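Local coordinates for BH2602 protein (Bacillus halodurans, PDB 3NWZ), which is of uncertain function but binds coenzyme A and, as a hot-dog fold protein of the PaaI-like thioesterase family, probably hydrolyses acyl-CoA thioesters, at residues A[126-131]-A[144-149]; A[117-122]-A[150-155]; A[64-69]-A[91-96]. One frame throughout, in Å; residues are numbered along the deposited sequence.

All three contacts belong to one antiparallel sheet and the helix 83-100 that packs against it. Interaction 1 is a largely buried strand pair at the heart of the sheet. Interaction 3 is also buried, but it joins the neighbouring strand 64-69 to the helix through side chains, without hydrogen bonds between its two segments. Interaction 2 is only partly buried, and there a loop is held by backbone bonds and a lysine. Interactions 1 and 2 meet where 139-147 and 153-163 pair, while interactions 1 and 3 meet through the pairing of 64-69 with 125-135. Interactions 2 and 3 do not touch; their nearest atoms are about 9 Å apart.

Interaction 1. Residues A[126-131]-A[144-149]; sequences LRAVAS and GKVYTD
Arg127 with Tyr147 and Val129 with Lys145 are the hydrogen-bonded pairs of an antiparallel hairpin, which joins strands 125-135 and 139-147 in the middle of the sheet. Each pair makes two backbone bonds. Arg127 N reaches Tyr147 O over 2.9 Å, and Lys145 N reaches Val129 O over 2.8 Å. In between, Ala128 and Val146 form a non-hydrogen-bonded pair.

On the face carrying Arg127, Val129 and Tyr147, the tyrosine ring touches both of the other two side chains. Arg127 bends at chi3 (78°), which brings NH2 to 3.4 Å from Tyr147 CD1. The guanidinium has that carbon over one face, and its plane meets the ring obliquely, at 37°. Val129 CG2 comes in at the ring edge, 4.0 Å from Tyr147 CE1. With an alanine at Tyr147, the guanidinium of Arg127 would probably be freer to turn and Val129 CG2 would lose its aromatic neighbour. The ammonium of Lys145 leads away to a salt bridge with Glu143 of the second subunit.

The other face is small and apolar. Ala128 CB meets Val146 CG2 at 4.0 Å, and Leu126 CD1 lies 4.1 Å from Val146 CG1. Leu89 and Leu90 of helix 83-100 pack on these side chains, as in the hot-dog fold, where the antiparallel sheet wraps round a central helix.

Interaction 2. Residues A[117-122]-A[150-155]; sequences YVKPGM and QGETVA
Lys119 lies along the start of strand 153-163, and its side chain can be followed from root to tip. CB sits 3.6 Å from the carbonyl oxygen of Thr153, and CG is still 4.0 Å from that same Thr153 O. CD then passes Glu152 CB at 4.2 Å, and CE comes to 3.3 Å from Glu152 CB, the two side chains crossing at about a right angle. Bends at chi3 (-68°) and chi4 (-63°) curl the chain so that NZ returns to the oxygen that CB lies beside, donating a hydrogen bond of 3.0 Å to Thr153 O, tilted from the carbonyl plane. The lysine therefore wraps round one backbone carbonyl. It makes no salt bridge with Glu152, whose OE2 lies 6.7 Å from Lys119 NZ and is hydrogen-bonded to Thr148 OG1.

One residue further on, Val154 O takes two backbone donors. Val118 N reaches Val154 O at 3.0 Å and Lys119 N reaches it at 3.1 Å, both from the same face of the carbonyl plane, which ties down the turn out of strand 108-117. Val154 sends CG1 and CG2 against Gly121 CA, while Val118 CG1 rests near Thr153 O.

The second subunit closes the outer side. Its His134 packs on Val118 and Lys119, and its Arg139 donates to Tyr117 O; both are CoA-binding positions, so this loop probably lies near that subunit's CoA site. Within the chain, Tyr117 and Ala155 form an antiparallel non-hydrogen-bonded pair that links the end of strand 108-117 to strand 153-163. On the other edge of 153-163, Val154 and Ala155 both face Val146, the signature of a classic beta bulge.

Interaction 3. Residues A[64-69]-A[91-96]; sequences FEVRLP and DTAMGQ
Arg67 NH2 donates to Glu65 OE2 over 2.6 Å, a salt bridge within strand 64-69. The carboxylate oxygen offers its anti lone pair and lies close to the guanidinium plane. Glu65 turns away from the helix, and this leaves the contact itself to its neighbours Phe64 and Val66, which point toward helix 83-100.

Phe64 packs on Gln96. The ring and the amide are turned 82° apart, nearly perpendicular, with Phe64 CE1 beside Gln96 OE1, an oxygen that also has a weak hydrogen bond with Ser56 OG. The root of the glutamine touches the ring as well, with Gln96 CB 3.4 Å from Phe64 CE1, and the backbone carbon of Gln96 sits above the centre of one ring face.

Val66 makes the apolar half of the contact with a single methyl. Its CG2, set anti to the carbonyl carbon (CG1 at chi1 -177°), meets Ala93 CB at 3.7 Å.

The segment axes come within 7.6 Å. Strand 64-69 runs between strands 55-58 and 125-135. Helix 83-100 runs roughly antiparallel to 64-69, with 147° between the segment axes, and packs on both 64-69 and 125-135, Ala93 also resting on Ala128 and Ala130.

Interaction 1. Residues A[126-131]-A[144-149]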
loop_
_atom_site.group_PDB
_atom_site.type_symbol
_atom_site.label_atom_id
_atom_site.label_comp_id
_atom_site.label_asym_id
_atom_site.label_seq_id
_atom_site.Cartn_x
_atom_site.Cartn_y
_atom_site.Cartn_z
ATOM N N LEU A 126 -21.461 -1.703 7.208
ATOM C CA LEU A 126 -20.209 -2.283 6.734
ATOM C C LEU A 126 -19.622 -3.170 7.822
ATOM O O LEU A 126 -19.898 -2.981 9.011
ATOM C CB LEU A 126 -19.220 -1.192 6.330
ATOM C CG LEU A 126 -19.709 -0.417 5.104
ATOM C CD1 LEU A 126 -18.539 0.250 4.388
ATOM C CD2 LEU A 126 -20.404 -1.390 4.147
ATOM N N ARG A 127 -18.830 -4.157 7.427
ATOM C CA ARG A 127 -18.272 -5.049 8.429
ATOM C C ARG A 127 -16.806 -5.269 8.148
ATOM O O ARG A 127 -16.464 -6.040 7.265
ATOM C CB ARG A 127 -19.025 -6.397 8.414
ATOM C CG ARG A 127 -19.005 -7.117 9.749
ATOM C CD ARG A 127 -19.590 -8.528 9.630
ATOM N NE ARG A 127 -18.652 -9.488 9.046
ATOM C CZ ARG A 127 -18.935 -10.274 8.011
ATOM N NH1 ARG A 127 -20.129 -10.214 7.438
ATOM N NH2 ARG A 127 -18.024 -11.121 7.548
ATOM N N ALA A 128 -15.929 -4.587 8.872
ATOM C CA ALA A 128 -14.511 -4.786 8.636
ATOM C C ALA A 128 -13.974 -5.913 9.537
ATOM O O ALA A 128 -14.284 -5.978 10.728
ATOM C CB ALA A 128 -13.730 -3.460 8.876
ATOM N N VAL A 129 -13.164 -6.799 8.966
ATOM C CA VAL A 129 -12.586 -7.911 9.745
ATOM C C VAL A 129 -11.079 -7.948 9.618
ATOM O O VAL A 129 -10.552 -8.062 8.513
ATOM C CB VAL A 129 -13.149 -9.294 9.288
ATOM C CG1 VAL A 129 -12.634 -10.412 10.237
ATOM C CG2 VAL A 129 -14.664 -9.233 9.249
ATOM N N ALA A 130 -10.396 -7.883 10.754
ATOM C CA ALA A 130 -8.940 -7.866 10.775
ATOM C C ALA A 130 -8.314 -9.081 11.469
ATOM O O ALA A 130 -8.900 -9.640 12.398
ATOM C CB ALA A 130 -8.456 -6.546 11.474
ATOM N N SER A 131 -7.114 -9.458 11.017
ATOM C CA SER A 131 -6.346 -10.571 11.600
ATOM C C SER A 131 -4.825 -10.301 11.595
ATOM O O SER A 131 -4.271 -9.765 10.643
ATOM C CB SER A 131 -6.639 -11.906 10.875
ATOM O OG SER A 131 -6.059 -11.979 9.588
ATOM N N GLY A 144 -6.799 -7.016 6.818
ATOM C CA GLY A 144 -8.243 -6.981 6.992
ATOM C C GLY A 144 -9.087 -6.834 5.732
ATOM O O GLY A 144 -8.581 -6.572 4.653
ATOM N N LYS A 145 -10.392 -7.009 5.882
ATOM C CA LYS A 145 -11.332 -6.894 4.783
ATOM C C LYS A 145 -12.595 -6.204 5.259
ATOM O O LYS A 145 -12.958 -6.269 6.443
ATOM C CB LYS A 145 -11.699 -8.271 4.228
ATOM C CG LYS A 145 -10.684 -8.821 3.254
ATOM C CD LYS A 145 -11.121 -10.173 2.705
ATOM C CE LYS A 145 -10.120 -10.697 1.688
ATOM N NZ LYS A 145 -8.770 -10.866 2.304
ATOM N N VAL A 146 -13.249 -5.522 4.328
ATOM C CA VAL A 146 -14.487 -4.827 4.616
ATOM C C VAL A 146 -15.571 -5.498 3.761
ATOM O O VAL A 146 -15.379 -5.712 2.569
ATOM C CB VAL A 146 -14.377 -3.312 4.262
ATOM C CG1 VAL A 146 -15.668 -2.611 4.588
ATOM C CG2 VAL A 146 -13.236 -2.675 5.031
ATOM N N TYR A 147 -16.702 -5.821 4.388
ATOM C CA TYR A 147 -17.825 -6.486 3.714
ATOM C C TYR A 147 -19.154 -5.734 3.800
ATOM O O TYR A 147 -19.416 -5.003 4.763
ATOM C CB TYR A 147 -18.036 -7.886 4.317
ATOM C CG TYR A 147 -16.819 -8.784 4.267
ATOM C CD1 TYR A 147 -16.181 -9.192 5.430
ATOM C CD2 TYR A 147 -16.320 -9.232 3.056
ATOM C CE1 TYR A 147 -15.071 -10.032 5.382
ATOM C CE2 TYR A 147 -15.219 -10.064 2.998
ATOM C CZ TYR A 147 -14.597 -10.464 4.159
ATOM O OH TYR A 147 -13.505 -11.302 4.083
ATOM N N THR A 148 -20.005 -5.928 2.799
ATOM C CA THR A 148 -21.320 -5.286 2.801
ATOM C C THR A 148 -22.172 -6.215 3.635
ATOM O O THR A 148 -21.668 -7.239 4.109
ATOM C CB THR A 148 -21.917 -5.234 1.406
ATOM O OG1 THR A 148 -22.016 -6.567 0.886
ATOM C CG2 THR A 148 -21.062 -4.399 0.500
ATOM N N ASP A 149 -23.450 -5.894 3.816
ATOM C CA ASP A 149 -24.313 -6.790 4.595
ATOM C C ASP A 149 -24.718 -8.029 3.789
ATOM O O ASP A 149 -25.577 -8.805 4.211
ATOM C CB ASP A 149 -25.573 -6.070 5.086
ATOM C CG ASP A 149 -26.194 -5.200 4.028
ATOM O OD1 ASP A 149 -25.955 -5.434 2.826
ATOM O OD2 ASP A 149 -26.936 -4.277 4.404
#

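Interaction 2. Residues A[117-122]-A[150-155]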
loop_
_atom_site.group_PDB
_atom_site.type_symbol
_atom_site.label_atom_id
_atom_site.label_comp_id
_atom_site.label_asym_id
_atom_site.label_seq_id
_atom_site.Cartn_x
_atom_site.Cartn_y
_atom_site.Cartn_z
ATOM N N TYR A 117 -9.589 -0.907 -3.199
ATOM C CA TYR A 117 -11.030 -0.771 -3.269
ATOM C C TYR A 117 -11.541 -1.743 -4.301
ATOM O O TYR A 117 -11.001 -1.835 -5.394
ATOM C CB TYR A 117 -11.395 0.660 -3.628
ATOM C CG TYR A 117 -11.124 1.600 -2.488
ATOM C CD1 TYR A 117 -12.057 1.773 -1.464
ATOM C CD2 TYR A 117 -9.903 2.266 -2.395
ATOM C CE1 TYR A 117 -11.780 2.590 -0.359
ATOM C CE2 TYR A 117 -9.617 3.078 -1.304
ATOM C CZ TYR A 117 -10.558 3.233 -0.291
ATOM O OH TYR A 117 -10.250 4.017 0.789
ATOM N N VAL A 118 -12.603 -2.454 -3.948
ATOM C CA VAL A 118 -13.145 -3.480 -4.816
ATOM C C VAL A 118 -14.557 -3.188 -5.284
ATOM O O VAL A 118 -14.800 -3.043 -6.479
ATOM C CB VAL A 118 -13.097 -4.834 -4.074
ATOM C CG1 VAL A 118 -13.863 -5.886 -4.844
ATOM C CG2 VAL A 118 -11.644 -5.239 -3.852
ATOM N N LYS A 119 -15.485 -3.117 -4.337
ATOM C CA LYS A 119 -16.881 -2.850 -4.642
ATOM C C LYS A 119 -17.388 -1.682 -3.808
ATOM O O LYS A 119 -16.925 -1.455 -2.685
ATOM C CB LYS A 119 -17.744 -4.088 -4.366
ATOM C CG LYS A 119 -17.644 -5.179 -5.426
ATOM C CD LYS A 119 -18.574 -6.356 -5.134
ATOM C CE LYS A 119 -18.127 -7.125 -3.899
ATOM N NZ LYS A 119 -16.788 -7.746 -4.091
ATOM N N PRO A 120 -18.350 -0.922 -4.350
ATOM C CA PRO A 120 -18.937 0.230 -3.666
ATOM C C PRO A 120 -19.522 -0.192 -2.334
ATOM O O PRO A 120 -20.310 -1.141 -2.283
ATOM C CB PRO A 120 -20.036 0.675 -4.623
ATOM C CG PRO A 120 -19.501 0.261 -5.966
ATOM C CD PRO A 120 -18.966 -1.111 -5.674
ATOM N N GLY A 121 -19.143 0.490 -1.257
ATOM C CA GLY A 121 -19.717 0.145 0.023
ATOM C C GLY A 121 -21.186 0.543 -0.006
ATOM O O GLY A 121 -21.497 1.720 -0.162
HETATM N N MSE A 122 -22.097 -0.418 0.110
HETATM C CA MSE A 122 -23.523 -0.098 0.099
HETATM C C MSE A 122 -24.339 -1.137 0.861
HETATM O O MSE A 122 -23.907 -2.271 1.064
HETATM C CB MSE A 122 -24.037 0.013 -1.334
HETATM C CG MSE A 122 -23.196 0.924 -2.221
HETATM SE SE MSE A 122 -23.958 1.255 -3.960
HETATM C CE MSE A 122 -23.161 2.982 -4.281
ATOM N N GLN A 150 -24.097 -8.209 2.626
ATOM C CA GLN A 150 -24.378 -9.358 1.781
ATOM C C GLN A 150 -23.205 -10.320 1.848
ATOM O O GLN A 150 -23.353 -11.511 1.602
ATOM C CB GLN A 150 -24.595 -8.919 0.331
ATOM C CG GLN A 150 -25.816 -8.041 0.146
ATOM C CD GLN A 150 -27.080 -8.692 0.682
ATOM O OE1 GLN A 150 -27.640 -9.592 0.060
ATOM N NE2 GLN A 150 -27.523 -8.250 1.852
ATOM N N GLY A 151 -22.036 -9.801 2.201
ATOM C CA GLY A 151 -20.860 -10.641 2.269
ATOM C C GLY A 151 -19.942 -10.246 1.133
ATOM O O GLY A 151 -18.854 -10.806 0.979
ATOM N N GLU A 152 -20.389 -9.285 0.325
ATOM C CA GLU A 152 -19.579 -8.798 -0.789
ATOM C C GLU A 152 -18.406 -8.030 -0.218
ATOM O O GLU A 152 -18.562 -7.314 0.762
ATOM C CB GLU A 152 -20.403 -7.886 -1.683
ATOM C CG GLU A 152 -21.336 -8.625 -2.624
ATOM C CD GLU A 152 -22.736 -8.041 -2.624
ATOM O OE1 GLU A 152 -23.563 -8.491 -3.447
ATOM O OE2 GLU A 152 -23.012 -7.139 -1.796
ATOM N N THR A 153 -17.233 -8.179 -0.823
ATOM C CA THR A 153 -16.035 -7.493 -0.340
ATOM C C THR A 153 -15.915 -6.060 -0.877
ATOM O O THR A 153 -15.610 -5.848 -2.052
ATOM C CB THR A 153 -14.735 -8.274 -0.712
ATOM O OG1 THR A 153 -14.708 -9.545 -0.035
ATOM C CG2 THR A 153 -13.496 -7.466 -0.312
ATOM N N VAL A 154 -16.160 -5.086 -0.004
ATOM C CA VAL A 154 -16.066 -3.677 -0.354
ATOM C C VAL A 154 -14.606 -3.300 -0.550
ATOM O O VAL A 154 -14.258 -2.583 -1.491
ATOM C CB VAL A 154 -16.660 -2.789 0.763
ATOM C CG1 VAL A 154 -16.436 -1.301 0.447
ATOM C CG2 VAL A 154 -18.131 -3.098 0.928
ATOM N N ALA A 155 -13.747 -3.785 0.335
ATOM C CA ALA A 155 -12.332 -3.482 0.213
ATOM C C ALA A 155 -11.449 -4.440 0.974
ATOM O O ALA A 155 -11.878 -5.113 1.906
ATOM C CB ALA A 155 -12.061 -2.069 0.677
#

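Interaction 3. Residues A[64-69]-A[91-96]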
loop_
_atom_site.group_PDB
_atom_site.type_symbol
_atom_site.label_atom_id
_atom_site.label_comp_id
_atom_site.label_asym_id
_atom_site.label_seq_id
_atom_site.Cartn_x
_atom_site.Cartn_y
_atom_site.Cartn_z
ATOM N N PHE A 64 -10.728 -9.749 14.469
ATOM C CA PHE A 64 -11.469 -8.666 15.099
ATOM C C PHE A 64 -12.521 -8.011 14.173
ATOM O O PHE A 64 -12.294 -7.772 12.978
ATOM C CB PHE A 64 -10.482 -7.635 15.641
ATOM C CG PHE A 64 -10.971 -6.931 16.864
ATOM C CD1 PHE A 64 -11.703 -5.748 16.758
ATOM C CD2 PHE A 64 -10.740 -7.465 18.116
ATOM C CE1 PHE A 64 -12.196 -5.113 17.890
ATOM C CE2 PHE A 64 -11.234 -6.834 19.253
ATOM C CZ PHE A 64 -11.961 -5.659 19.136
ATOM N N GLU A 65 -13.667 -7.679 14.746
ATOM C CA GLU A 65 -14.751 -7.145 13.953
ATOM C C GLU A 65 -15.301 -5.775 14.366
ATOM O O GLU A 65 -15.530 -5.488 15.548
ATOM C CB GLU A 65 -15.858 -8.201 13.959
ATOM C CG GLU A 65 -17.000 -8.024 12.991
ATOM C CD GLU A 65 -17.865 -9.280 12.941
ATOM O OE1 GLU A 65 -17.370 -10.325 12.460
ATOM O OE2 GLU A 65 -19.032 -9.234 13.395
ATOM N N VAL A 66 -15.505 -4.933 13.356
ATOM C CA VAL A 66 -16.055 -3.600 13.547
ATOM C C VAL A 66 -17.106 -3.363 12.478
ATOM O O VAL A 66 -16.788 -3.369 11.286
ATOM C CB VAL A 66 -15.012 -2.466 13.364
ATOM C CG1 VAL A 66 -15.679 -1.143 13.655
ATOM C CG2 VAL A 66 -13.823 -2.650 14.258
ATOM N N ARG A 67 -18.354 -3.172 12.892
ATOM C CA ARG A 67 -19.393 -2.871 11.919
ATOM C C ARG A 67 -19.817 -1.409 12.064
ATOM O O ARG A 67 -19.729 -0.811 13.140
ATOM C CB ARG A 67 -20.588 -3.835 12.038
ATOM C CG ARG A 67 -21.439 -3.740 13.275
ATOM C CD ARG A 67 -22.331 -4.971 13.365
ATOM N NE ARG A 67 -21.543 -6.173 13.635
ATOM C CZ ARG A 67 -21.026 -6.482 14.824
ATOM N NH1 ARG A 67 -21.215 -5.685 15.870
ATOM N NH2 ARG A 67 -20.311 -7.589 14.965
ATOM N N LEU A 68 -20.252 -0.833 10.959
ATOM C CA LEU A 68 -20.653 0.557 10.924
ATOM C C LEU A 68 -21.925 0.718 10.131
ATOM O O LEU A 68 -21.996 0.316 8.980
ATOM C CB LEU A 68 -19.533 1.371 10.284
ATOM C CG LEU A 68 -19.691 2.844 9.935
ATOM C CD1 LEU A 68 -18.333 3.521 10.070
ATOM C CD2 LEU A 68 -20.222 2.988 8.525
ATOM N N PRO A 69 -22.956 1.294 10.754
ATOM C CA PRO A 69 -24.241 1.514 10.096
ATOM C C PRO A 69 -24.038 2.426 8.894
ATOM O O PRO A 69 -23.263 3.393 8.973
ATOM C CB PRO A 69 -25.073 2.208 11.180
ATOM C CG PRO A 69 -24.502 1.708 12.453
ATOM C CD PRO A 69 -23.016 1.695 12.172
ATOM N N ASP A 91 -8.838 0.541 9.434
ATOM C CA ASP A 91 -7.827 1.011 10.380
ATOM C C ASP A 91 -8.307 0.777 11.820
ATOM O O ASP A 91 -7.564 0.294 12.674
ATOM C CB ASP A 91 -7.577 2.511 10.147
ATOM C CG ASP A 91 -6.610 3.118 11.161
ATOM O OD1 ASP A 91 -5.429 2.703 11.196
ATOM O OD2 ASP A 91 -7.034 4.017 11.919
ATOM N N THR A 92 -9.562 1.113 12.080
ATOM C CA THR A 92 -10.118 0.952 13.413
ATOM C C THR A 92 -10.113 -0.518 13.817
ATOM O O THR A 92 -9.715 -0.863 14.931
ATOM C CB THR A 92 -11.543 1.529 13.482
ATOM O OG1 THR A 92 -11.515 2.897 13.068
ATOM C CG2 THR A 92 -12.044 1.517 14.877
ATOM N N ALA A 93 -10.544 -1.381 12.901
ATOM C CA ALA A 93 -10.561 -2.817 13.159
ATOM C C ALA A 93 -9.126 -3.295 13.449
ATOM O O ALA A 93 -8.849 -3.875 14.510
ATOM C CB ALA A 93 -11.146 -3.554 11.946
HETATM N N MSE A 94 -8.211 -3.018 12.518
HETATM C CA MSE A 94 -6.832 -3.440 12.672
HETATM C C MSE A 94 -6.180 -2.907 13.935
HETATM O O MSE A 94 -5.266 -3.544 14.508
HETATM C CB MSE A 94 -6.034 -3.001 11.474
HETATM C CG MSE A 94 -6.677 -3.378 10.181
HETATM SE SE MSE A 94 -5.662 -2.736 8.694
HETATM C CE MSE A 94 -5.087 -4.427 7.968
ATOM N N GLY A 95 -6.644 -1.741 14.372
ATOM C CA GLY A 95 -6.094 -1.155 15.573
ATOM C C GLY A 95 -6.525 -1.939 16.796
ATOM O O GLY A 95 -5.698 -2.494 17.520
ATOM N N GLN A 96 -7.830 -1.989 17.025
ATOM C CA GLN A 96 -8.336 -2.702 18.174
ATOM C C GLN A 96 -7.766 -4.116 18.214
ATOM O O GLN A 96 -7.458 -4.623 19.294
ATOM C CB GLN A 96 -9.860 -2.685 18.162
ATOM C CG GLN A 96 -10.418 -1.260 18.310
ATOM C CD GLN A 96 -11.848 -1.226 18.824
ATOM O OE1 GLN A 96 -12.708 -1.955 18.351
ATOM N NE2 GLN A 96 -12.101 -0.365 19.791
#